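Local coordinates for amino acid adenylation domain-containing protein (Bacillus stratosphericus LAMA 585, PDB 6ULY) that probably selects an alpha-keto acid and activates it with ATP as an acyl adenylate for a nonribosomal depsipeptide synthetase, at residues P70-F75 and K112-A117; P329-S334 and S338-S343; L356-T361 and E365-A370. One frame throughout, in Å; residues are numbered along the deposited sequence.

Contact 1. Residues P70-F75 and K112-A117; sequences PVFFQF and KKLHHA. With SO4 (sulfate ion), chain M; SO4 (sulfate ion), chain J.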
loop_
_atom_site.group_PDB
_atom_site.type_symbol
_atom_site.label_atom_id
_atom_site.label_comp_id
_atom_site.label_asym_id
_atom_site.label_seq_id
_atom_site.Cartn_x
_atom_site.Cartn_y
_atom_site.Cartn_z
ATOM N N PRO A 70 -3.779 16.188 20.228
ATOM C CA PRO A 70 -4.816 15.528 19.432
ATOM C C PRO A 70 -5.863 14.873 20.320
ATOM O O PRO A 70 -5.622 14.531 21.480
ATOM C CB PRO A 70 -4.033 14.479 18.633
ATOM C CG PRO A 70 -2.863 14.170 19.486
ATOM C CD PRO A 70 -2.508 15.440 20.202
ATOM N N VAL A 71 -7.049 14.708 19.742
ATOM C CA VAL A 71 -8.172 14.061 20.405
ATOM C C VAL A 71 -8.794 13.083 19.422
ATOM O O VAL A 71 -9.140 13.463 18.298
ATOM C CB VAL A 71 -9.221 15.079 20.888
ATOM C CG1 VAL A 71 -10.359 14.366 21.605
ATOM C CG2 VAL A 71 -8.574 16.115 21.785
ATOM N N PHE A 72 -8.951 11.835 19.852
ATOM C CA PHE A 72 -9.387 10.752 18.979
ATOM C C PHE A 72 -10.901 10.607 19.086
ATOM O O PHE A 72 -11.418 10.173 20.120
ATOM C CB PHE A 72 -8.675 9.458 19.363
ATOM C CG PHE A 72 -8.576 8.463 18.247
ATOM C CD1 PHE A 72 -7.445 8.413 17.454
ATOM C CD2 PHE A 72 -9.610 7.573 17.993
ATOM C CE1 PHE A 72 -7.340 7.499 16.426
ATOM C CE2 PHE A 72 -9.507 6.651 16.962
ATOM C CZ PHE A 72 -8.371 6.617 16.180
ATOM N N PHE A 73 -11.611 10.960 18.015
ATOM C CA PHE A 73 -13.067 10.912 18.016
ATOM C C PHE A 73 -13.565 9.515 17.663
ATOM O O PHE A 73 -13.135 8.923 16.668
ATOM C CB PHE A 73 -13.639 11.928 17.026
ATOM C CG PHE A 73 -13.643 13.347 17.532
ATOM C CD1 PHE A 73 -12.784 13.747 18.544
ATOM C CD2 PHE A 73 -14.520 14.278 16.999
ATOM C CE1 PHE A 73 -12.793 15.046 19.003
ATOM C CE2 PHE A 73 -14.535 15.579 17.455
ATOM C CZ PHE A 73 -13.675 15.964 18.461
ATOM N N GLN A 74 -14.499 9.004 18.472
ATOM C CA GLN A 74 -15.150 7.707 18.248
ATOM C C GLN A 74 -16.613 7.889 18.650
ATOM O O GLN A 74 -16.995 7.606 19.788
ATOM C CB GLN A 74 -14.469 6.596 19.036
ATOM C CG GLN A 74 -13.150 6.136 18.436
ATOM C CD GLN A 74 -13.345 5.340 17.163
ATOM O OE1 GLN A 74 -13.424 4.113 17.196
ATOM N NE2 GLN A 74 -13.431 6.035 16.033
ATOM N N PHE A 75 -17.424 8.360 17.707
ATOM C CA PHE A 75 -18.784 8.789 17.988
ATOM C C PHE A 75 -19.789 8.016 17.150
ATOM O O PHE A 75 -19.518 7.657 16.001
ATOM C CB PHE A 75 -18.960 10.290 17.722
ATOM C CG PHE A 75 -18.290 11.159 18.738
ATOM C CD1 PHE A 75 -18.856 11.345 19.988
ATOM C CD2 PHE A 75 -17.091 11.783 18.449
ATOM C CE1 PHE A 75 -18.237 12.140 20.931
ATOM C CE2 PHE A 75 -16.466 12.580 19.388
ATOM C CZ PHE A 75 -17.038 12.760 20.629
ATOM N N LYS A 112 -7.716 -2.571 13.741
ATOM C CA LYS A 112 -6.283 -2.448 13.492
ATOM C C LYS A 112 -5.932 -1.039 13.029
ATOM O O LYS A 112 -4.957 -0.441 13.497
ATOM C CB LYS A 112 -5.833 -3.477 12.451
ATOM C CG LYS A 112 -5.932 -4.927 12.901
ATOM C CD LYS A 112 -5.362 -5.878 11.854
ATOM C CE LYS A 112 -5.451 -7.330 12.310
ATOM N NZ LYS A 112 -4.917 -8.277 11.291
ATOM N N LYS A 113 -6.716 -0.497 12.096
ATOM C CA LYS A 113 -6.449 0.848 11.599
ATOM C C LYS A 113 -6.555 1.886 12.713
ATOM O O LYS A 113 -5.736 2.810 12.786
ATOM C CB LYS A 113 -7.412 1.179 10.458
ATOM C CG LYS A 113 -7.343 0.189 9.297
ATOM C CD LYS A 113 -8.224 0.610 8.129
ATOM C CE LYS A 113 -8.034 -0.319 6.942
ATOM N NZ LYS A 113 -8.631 0.231 5.692
ATOM N N LEU A 114 -7.556 1.755 13.588
ATOM C CA LEU A 114 -7.665 2.681 14.712
ATOM C C LEU A 114 -6.416 2.624 15.581
ATOM O O LEU A 114 -5.901 3.663 16.012
ATOM C CB LEU A 114 -8.912 2.368 15.546
ATOM C CG LEU A 114 -10.255 2.554 14.841
ATOM C CD1 LEU A 114 -11.399 2.067 15.719
ATOM C CD2 LEU A 114 -10.463 4.010 14.445
ATOM N N HIS A 115 -5.910 1.417 15.845
ATOM C CA HIS A 115 -4.712 1.283 16.663
ATOM C C HIS A 115 -3.524 1.987 16.020
ATOM O O HIS A 115 -2.719 2.622 16.713
ATOM C CB HIS A 115 -4.383 -0.193 16.886
ATOM C CG HIS A 115 -3.121 -0.415 17.660
ATOM N ND1 HIS A 115 -1.878 -0.459 17.064
ATOM C CD2 HIS A 115 -2.909 -0.598 18.985
ATOM C CE1 HIS A 115 -0.955 -0.663 17.988
ATOM N NE2 HIS A 115 -1.556 -0.751 19.163
ATOM N N HIS A 116 -3.390 1.875 14.699
ATOM C CA HIS A 116 -2.276 2.520 14.014
ATOM C C HIS A 116 -2.310 4.027 14.230
ATOM O O HIS A 116 -1.338 4.622 14.711
ATOM C CB HIS A 116 -2.309 2.192 12.521
ATOM C CG HIS A 116 -1.301 2.954 11.718
ATOM N ND1 HIS A 116 0.002 2.530 11.561
ATOM C CD2 HIS A 116 -1.400 4.124 11.043
ATOM C CE1 HIS A 116 0.658 3.400 10.815
ATOM N NE2 HIS A 116 -0.169 4.377 10.488
ATOM N N ALA A 117 -3.427 4.664 13.869
ATOM C CA ALA A 117 -3.548 6.107 14.053
ATOM C C ALA A 117 -3.405 6.489 15.519
ATOM O O ALA A 117 -2.744 7.479 15.853
ATOM C CB ALA A 117 -4.888 6.596 13.507
HETATM S S SO4 M . 0.556 -0.569 14.283
HETATM O O1 SO4 M . 1.001 0.536 13.484
HETATM O O2 SO4 M . 1.073 -1.791 13.740
HETATM O O3 SO4 M . 1.030 -0.410 15.626
HETATM O O4 SO4 M . -0.877 -0.615 14.281
HETATM S S SO4 J . 1.455 -0.181 21.668
HETATM O O1 SO4 J . 2.381 -0.537 22.714
HETATM O O2 SO4 J . 1.954 -0.694 20.414
HETATM O O3 SO4 J . 0.164 -0.768 21.934
HETATM O O4 SO4 J . 1.326 1.264 21.618
#

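Contact 2. Residues P329-S334 and S338-S343; sequences PAFGMS and SAVVFS. With QA7 (5'-O-{(S)-hydroxy[(4-methyl-2-oxopentanoyl)oxy]phosphoryl}adenosine), chain C.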
loop_
_atom_site.group_PDB
_atom_site.type_symbol
_atom_site.label_atom_id
_atom_site.label_comp_id
_atom_site.label_asym_id
_atom_site.label_seq_id
_atom_site.Cartn_x
_atom_site.Cartn_y
_atom_site.Cartn_z
ATOM N N PRO A 329 -22.800 17.171 -9.769
ATOM C CA PRO A 329 -21.609 16.332 -9.605
ATOM C C PRO A 329 -20.455 17.136 -9.026
ATOM O O PRO A 329 -20.295 18.326 -9.310
ATOM C CB PRO A 329 -21.311 15.854 -11.031
ATOM C CG PRO A 329 -22.625 15.926 -11.735
ATOM C CD PRO A 329 -23.358 17.087 -11.130
ATOM N N ALA A 330 -19.653 16.477 -8.192
ATOM C CA ALA A 330 -18.521 17.135 -7.557
ATOM C C ALA A 330 -17.431 16.110 -7.280
ATOM O O ALA A 330 -17.699 14.914 -7.148
ATOM C CB ALA A 330 -18.937 17.833 -6.261
ATOM N N PHE A 331 -16.193 16.598 -7.192
ATOM C CA PHE A 331 -15.046 15.763 -6.868
ATOM C C PHE A 331 -14.176 16.478 -5.846
ATOM O O PHE A 331 -14.063 17.707 -5.848
ATOM C CB PHE A 331 -14.208 15.423 -8.111
ATOM C CG PHE A 331 -12.737 15.268 -7.826
ATOM C CD1 PHE A 331 -12.237 14.082 -7.319
ATOM C CD2 PHE A 331 -11.860 16.316 -8.051
ATOM C CE1 PHE A 331 -10.887 13.941 -7.050
ATOM C CE2 PHE A 331 -10.515 16.181 -7.782
ATOM C CZ PHE A 331 -10.028 14.993 -7.281
ATOM N N GLY A 332 -13.558 15.693 -4.973
ATOM C CA GLY A 332 -12.624 16.249 -4.014
ATOM C C GLY A 332 -11.906 15.138 -3.285
ATOM O O GLY A 332 -12.103 13.952 -3.559
ATOM N N MET A 333 -11.058 15.546 -2.347
ATOM C CA MET A 333 -10.299 14.605 -1.541
ATOM C C MET A 333 -10.123 15.198 -0.154
ATOM O O MET A 333 -10.114 16.419 0.015
ATOM C CB MET A 333 -8.916 14.296 -2.143
ATOM C CG MET A 333 -8.910 14.008 -3.638
ATOM S SD MET A 333 -7.239 13.766 -4.297
ATOM C CE MET A 333 -6.728 12.311 -3.378
ATOM N N SER A 334 -9.970 14.322 0.836
ATOM C CA SER A 334 -9.680 14.799 2.181
ATOM C C SER A 334 -8.428 15.668 2.184
ATOM O O SER A 334 -8.359 16.665 2.914
ATOM C CB SER A 334 -9.525 13.615 3.134
ATOM O OG SER A 334 -8.344 12.894 2.845
ATOM N N SER A 338 -12.002 18.504 0.805
ATOM C CA SER A 338 -13.284 18.103 0.222
ATOM C C SER A 338 -13.372 18.586 -1.224
ATOM O O SER A 338 -12.379 18.519 -1.958
ATOM C CB SER A 338 -14.476 18.584 1.077
ATOM O OG SER A 338 -14.902 19.905 0.781
ATOM N N ALA A 339 -14.544 19.044 -1.658
ATOM C CA ALA A 339 -14.766 19.256 -3.083
ATOM C C ALA A 339 -13.989 20.463 -3.594
ATOM O O ALA A 339 -13.844 21.470 -2.900
ATOM C CB ALA A 339 -16.253 19.441 -3.364
ATOM N N VAL A 340 -13.487 20.349 -4.825
ATOM C CA VAL A 340 -12.805 21.446 -5.501
ATOM C C VAL A 340 -13.361 21.704 -6.891
ATOM O O VAL A 340 -12.946 22.665 -7.542
ATOM C CB VAL A 340 -11.284 21.197 -5.571
ATOM C CG1 VAL A 340 -10.689 21.175 -4.168
ATOM C CG2 VAL A 340 -10.978 19.896 -6.311
ATOM N N VAL A 341 -14.292 20.878 -7.368
ATOM C CA VAL A 341 -14.987 21.099 -8.631
ATOM C C VAL A 341 -16.469 20.817 -8.420
ATOM O O VAL A 341 -16.835 19.892 -7.688
ATOM C CB VAL A 341 -14.433 20.216 -9.768
ATOM C CG1 VAL A 341 -13.048 20.682 -10.188
ATOM C CG2 VAL A 341 -14.405 18.751 -9.353
ATOM N N PHE A 342 -17.316 21.613 -9.072
ATOM C CA PHE A 342 -18.763 21.430 -9.047
ATOM C C PHE A 342 -19.308 21.625 -10.454
ATOM O O PHE A 342 -18.947 22.594 -11.130
ATOM C CB PHE A 342 -19.442 22.420 -8.092
ATOM C CG PHE A 342 -19.164 22.165 -6.640
ATOM C CD1 PHE A 342 -19.953 21.291 -5.913
ATOM C CD2 PHE A 342 -18.127 22.818 -5.993
ATOM C CE1 PHE A 342 -19.706 21.063 -4.574
ATOM C CE2 PHE A 342 -17.875 22.595 -4.654
ATOM C CZ PHE A 342 -18.665 21.717 -3.944
ATOM N N SER A 343 -20.176 20.713 -10.887
ATOM C CA SER A 343 -20.818 20.788 -12.194
ATOM C C SER A 343 -22.258 21.255 -12.028
ATOM O O SER A 343 -23.017 20.676 -11.244
ATOM C CB SER A 343 -20.785 19.430 -12.896
ATOM O OG SER A 343 -21.577 19.442 -14.072
HETATM C C01 QA7 C . -17.056 15.803 -3.237
HETATM C C02 QA7 C . -16.681 15.091 -1.992
HETATM C C03 QA7 C . -16.501 16.073 -0.867
HETATM C C04 QA7 C . -15.517 14.232 -2.369
HETATM C C05 QA7 C . -14.390 14.110 -1.393
HETATM C C06 QA7 C . -13.906 12.751 -1.005
HETATM C C10 QA7 C . -11.252 11.011 -2.412
HETATM C C11 QA7 C . -11.235 10.186 -3.513
HETATM C C12 QA7 C . -10.664 10.981 -4.762
HETATM C C13 QA7 C . -11.193 10.442 -5.724
HETATM C C14 QA7 C . -12.637 9.836 -5.213
HETATM C C16 QA7 C . -14.172 11.653 -5.114
HETATM C C18 QA7 C . -15.150 11.515 -7.003
HETATM C C19 QA7 C . -15.924 11.621 -8.154
HETATM C C21 QA7 C . -14.870 9.863 -9.037
HETATM C C23 QA7 C . -14.249 10.538 -6.945
HETATM N N15 QA7 C . -13.661 10.641 -5.746
HETATM N N17 QA7 C . -15.083 12.200 -5.864
HETATM N N20 QA7 C . -15.748 10.795 -9.127
HETATM N N22 QA7 C . -14.133 9.713 -7.997
HETATM N N24 QA7 C . -16.874 12.645 -8.246
HETATM O O07 QA7 C . -12.817 12.566 -0.229
HETATM O O09 QA7 C . -11.703 10.366 -1.281
HETATM O O25 QA7 C . -12.625 9.860 -3.959
HETATM O O26 QA7 C . -10.522 9.276 -6.239
HETATM O O27 QA7 C . -9.168 11.063 -4.885
HETATM O O28 QA7 C . -12.654 10.546 1.048
HETATM O O29 QA7 C . -10.748 11.588 0.526
HETATM O O30 QA7 C . -14.481 11.858 -1.379
HETATM O O31 QA7 C . -13.887 15.045 -0.995
HETATM P P08 QA7 C . -11.994 11.230 -0.001
#

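Contact 3. Residues L356-T361 and E365-A370; sequences LTFEET and EQLRPA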
loop_
_atom_site.group_PDB
_atom_site.type_symbol
_atom_site.label_atom_id
_atom_site.label_comp_id
_atom_site.label_asym_id
_atom_site.label_seq_id
_atom_site.Cartn_x
_atom_site.Cartn_y
_atom_site.Cartn_z
ATOM N N LEU A 356 -20.348 13.686 -21.151
ATOM C CA LEU A 356 -19.514 13.581 -22.343
ATOM C C LEU A 356 -19.395 12.124 -22.757
ATOM O O LEU A 356 -19.132 11.255 -21.919
ATOM C CB LEU A 356 -18.123 14.165 -22.091
ATOM C CG LEU A 356 -18.075 15.653 -21.749
ATOM C CD1 LEU A 356 -16.693 16.044 -21.253
ATOM C CD2 LEU A 356 -18.466 16.489 -22.957
ATOM N N THR A 357 -19.574 11.864 -24.047
ATOM C CA THR A 357 -19.463 10.524 -24.603
ATOM C C THR A 357 -18.402 10.519 -25.691
ATOM O O THR A 357 -18.355 11.425 -26.528
ATOM C CB THR A 357 -20.806 10.040 -25.164
ATOM O OG1 THR A 357 -21.701 9.755 -24.084
ATOM C CG2 THR A 357 -20.625 8.788 -26.007
ATOM N N PHE A 358 -17.550 9.495 -25.669
ATOM C CA PHE A 358 -16.430 9.400 -26.592
ATOM C C PHE A 358 -16.316 7.977 -27.117
ATOM O O PHE A 358 -16.867 7.033 -26.547
ATOM C CB PHE A 358 -15.103 9.789 -25.928
ATOM C CG PHE A 358 -15.105 11.151 -25.301
ATOM C CD1 PHE A 358 -14.940 12.285 -26.077
ATOM C CD2 PHE A 358 -15.256 11.297 -23.931
ATOM C CE1 PHE A 358 -14.930 13.542 -25.501
ATOM C CE2 PHE A 358 -15.246 12.550 -23.350
ATOM C CZ PHE A 358 -15.084 13.674 -24.137
ATOM N N GLU A 359 -15.575 7.837 -28.211
ATOM C CA GLU A 359 -15.270 6.518 -28.741
ATOM C C GLU A 359 -14.317 5.793 -27.797
ATOM O O GLU A 359 -13.383 6.390 -27.255
ATOM C CB GLU A 359 -14.646 6.638 -30.132
ATOM C CG GLU A 359 -14.983 5.492 -31.072
ATOM C CD GLU A 359 -16.395 5.584 -31.627
ATOM O OE1 GLU A 359 -16.986 6.683 -31.575
ATOM O OE2 GLU A 359 -16.912 4.558 -32.117
ATOM N N GLU A 360 -14.570 4.498 -27.584
ATOM C CA GLU A 360 -13.664 3.701 -26.762
ATOM C C GLU A 360 -12.272 3.623 -27.377
ATOM O O GLU A 360 -11.280 3.473 -26.655
ATOM C CB GLU A 360 -14.228 2.292 -26.562
ATOM C CG GLU A 360 -15.257 2.186 -25.447
ATOM C CD GLU A 360 -15.749 0.766 -25.226
ATOM O OE1 GLU A 360 -16.099 0.430 -24.075
ATOM O OE2 GLU A 360 -15.782 -0.016 -26.201
ATOM N N THR A 361 -12.178 3.726 -28.703
ATOM C CA THR A 361 -10.882 3.624 -29.364
ATOM C C THR A 361 -9.978 4.803 -29.026
ATOM O O THR A 361 -8.750 4.656 -29.014
ATOM C CB THR A 361 -11.078 3.535 -30.877
ATOM O OG1 THR A 361 -11.778 2.326 -31.199
ATOM C CG2 THR A 361 -9.735 3.561 -31.599
ATOM N N GLU A 365 -5.844 8.493 -26.680
ATOM C CA GLU A 365 -5.369 9.590 -27.512
ATOM C C GLU A 365 -6.251 10.810 -27.255
ATOM O O GLU A 365 -6.915 10.937 -26.218
ATOM C CB GLU A 365 -5.380 9.185 -28.993
ATOM C CG GLU A 365 -4.654 7.886 -29.307
ATOM C CD GLU A 365 -4.799 7.479 -30.763
ATOM O OE1 GLU A 365 -5.817 7.848 -31.387
ATOM O OE2 GLU A 365 -3.892 6.797 -31.286
ATOM N N GLN A 366 -6.258 11.737 -28.206
ATOM C CA GLN A 366 -7.231 12.819 -28.173
ATOM C C GLN A 366 -8.633 12.226 -28.214
ATOM O O GLN A 366 -8.981 11.497 -29.149
ATOM C CB GLN A 366 -7.007 13.768 -29.349
ATOM C CG GLN A 366 -7.957 14.950 -29.377
ATOM C CD GLN A 366 -7.669 15.900 -30.521
ATOM O OE1 GLN A 366 -8.551 16.213 -31.319
ATOM N NE2 GLN A 366 -6.429 16.369 -30.604
ATOM N N LEU A 367 -9.429 12.516 -27.188
ATOM C CA LEU A 367 -10.766 11.944 -27.097
ATOM C C LEU A 367 -11.619 12.403 -28.273
ATOM O O LEU A 367 -11.662 13.592 -28.603
ATOM C CB LEU A 367 -11.418 12.344 -25.774
ATOM C CG LEU A 367 -10.736 11.795 -24.521
ATOM C CD1 LEU A 367 -11.298 12.457 -23.278
ATOM C CD2 LEU A 367 -10.895 10.285 -24.448
ATOM N N ARG A 368 -12.301 11.450 -28.904
ATOM C CA ARG A 368 -13.124 11.729 -30.075
ATOM C C ARG A 368 -14.594 11.615 -29.698
ATOM O O ARG A 368 -15.066 10.504 -29.404
ATOM C CB ARG A 368 -12.780 10.763 -31.211
ATOM C CG ARG A 368 -11.429 11.055 -31.862
ATOM C CD ARG A 368 -10.916 9.887 -32.690
ATOM N NE ARG A 368 -9.661 10.216 -33.364
ATOM C CZ ARG A 368 -8.905 9.340 -34.022
ATOM N NH1 ARG A 368 -9.266 8.066 -34.099
ATOM N NH2 ARG A 368 -7.782 9.740 -34.603
ATOM N N PRO A 369 -15.351 12.712 -29.670
ATOM C CA PRO A 369 -16.756 12.617 -29.263
ATOM C C PRO A 369 -17.536 11.661 -30.152
ATOM O O PRO A 369 -17.180 11.406 -31.302
ATOM C CB PRO A 369 -17.268 14.055 -29.404
ATOM C CG PRO A 369 -16.050 14.904 -29.282
ATOM C CD PRO A 369 -14.939 14.110 -29.903
ATOM N N ALA A 370 -18.615 11.124 -29.589
ATOM C CA ALA A 370 -19.499 10.234 -30.323
ATOM C C ALA A 370 -20.871 10.277 -29.670
ATOM O O ALA A 370 -21.028 10.744 -28.540
ATOM C CB ALA A 370 -18.960 8.800 -30.353
#

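Contact 1. Residues P70-F75 and K112-A117
A helix packs on a mainly parallel sheet of the adenylation domain here, where F72 on strand 70-74 meets L114 and A117 on helix 109-120. The short segments run almost antiparallel, with 167° between their directions and axes 11.0 Å apart, and no hydrogen bond passes between them, so the contact is made by packing. The F72 ring presents its edge to the helix: CZ lies 3.8 Å from L114 CD2, and CE1 lies 3.9 Å from A117 CB, both methyls near the ring plane. F72 carries its CG anti to the backbone N (chi1 -155°), which directs the ring end at the ridge formed by L114 and A117, one helical turn apart.

L114 CD2 packs on the rim of F72 and also reaches the Q74 amide, while CD1 comes within 3.2 Å of Q74 OE1, a close apolar-polar approach from opposite directions rather than a bond. The Q74 chain bends at chi2 (-72°), and its NE2 turns back to F73 O at 3.0 Å, meeting a lone pair in the carbonyl plane. Q74 OE1 is hydrogen-bonded to Y104 OH and NE2 also to S99 O, so the buried amide is gripped at both ends.

H115 points away from the strand. Its ND1 donates to O4 of one sulfate at 3.0 Å and its NE2 to a second sulfate, while H116 ND1 reaches O1 of the first at 2.9 Å; the H115 imidazole may be doubly protonated and cationic, though its second bond is long. The sulfates probably come from the crystallisation liquor.

H116 also meets E426 and Q429 of the second subunit. Strand 70-74 runs between parallel strands 94-97 and 125-128; F73 and F75 pack on helix 78-91, while F72 faces helix 109-120.

Contact 2. Residues P329-S334 and S338-S343
F331 supplies the apolar centre of this beta hairpin, with V340 and V341 of the returning strand both beside it. V341 CG2 approaches F331 CB at 3.6 Å and lies at the ring edge, whereas V340 CG2 sits 4.0 Å from CE2, its side chain alongside the phenyl and pointing the same way. The two valines opposite one phenylalanine define a classic beta bulge: the antiparallel register shifts by one between F331 and G332. Before the bulge, on the opposite face of the sheet, A330 CB packs on F342 CD1 at 3.6 Å.

Backbone bonds hold the strands around this centre. V340 N donates to F331 O at 2.9 Å and S343 N to P329 O, each in the carbonyl plane, while F331 N to V341 O is weak. Past the bulge, S338 N donates to M333 O at 2.9 Å from 42° above the carbonyl plane, so it does not use a lone pair in that plane.

At the polar edge lies the keto acyl adenylate. Its adenine N24 donates to A330 O at 2.7 Å, the F331 ring turns an edge to the purine and ribose, and S334 N donates to phosphate O29 at 2.9 Å. A339 CB touches C01, a methyl of the ligand's acyl branch, at 3.7 Å.

Backbone polar groups thus read the adenine and phosphate, while S338 CB and A339 CB lie against the two acyl methyls, and both residues touch M229 of helix 224-237.

Contact 3. Residues L356-T361 and E365-A370
Two backbone hydrogen bonds tie strand 355-359 to the loop that follows it. E359 N donates to R368 O at 3.0 Å and meets the oxygen nearly along the C=O axis. A370 N reaches T357 O at 3.1 Å, but from 44° above the carbonyl plane, so the two bonds differ in approach although similar in length. They flank F358 and P369, whose CA atoms are 4.2 Å apart in a single bridge; the touching parts run 104° apart, and the pairing goes no further.

The carboxylate of E359 comes next. Its chain bends at chi2, bringing OE1 to 3.1 Å from A370 CB, a van der Waals approach, while OE2 forms a salt bridge with R373. T357 CG2 meets A370 O, and its OG1 is hydrogen-bonded to S379 on the neighbouring strand 377-381.

Outward from these bonds, the F358 ring takes the packing. L367 CB stands over one face, 3.8 Å from the ring centroid and 23° off the normal, a CH-pi contact displaced toward the rim. L367 CD1 lies farther along the ring, 3.9 Å from CE2. The R368-P369 peptide meets the ring at its edge instead, near its plane, with P369 N 3.6 Å from CD1. F445 of strand 438-447 touches both F358 and L367, joining this pair to a neighbouring sheet.

Polar and apolar parts therefore act in different places: the main-chain bonds and the E359-R373 bridge are consistent with holding the loop close to the strand, and the face and edge of one buried phenyl pack against L367 and the R368-P369 peptide.

All three contacts lie within the AMP-binding enzyme range and follow one another along the chain, without sharing a segment. Contact 2 is the most central, its centre about 9 Å from the centre of the chain, wholly buried and the one that handles the ligand. Contact 1, its centre about 19 Å from that point, is also buried and joins strand to helix by side-chain packing without hydrogen bonds, its helix reaching the second subunit. Contact 3, centred about 27 Å from the chain's centre and opposite contact 1, is partly exposed and pairs a strand edge with a loop. Main-chain hydrogen bonds thus serve contacts 2 and 3, and a phenylalanine is central to each of the three.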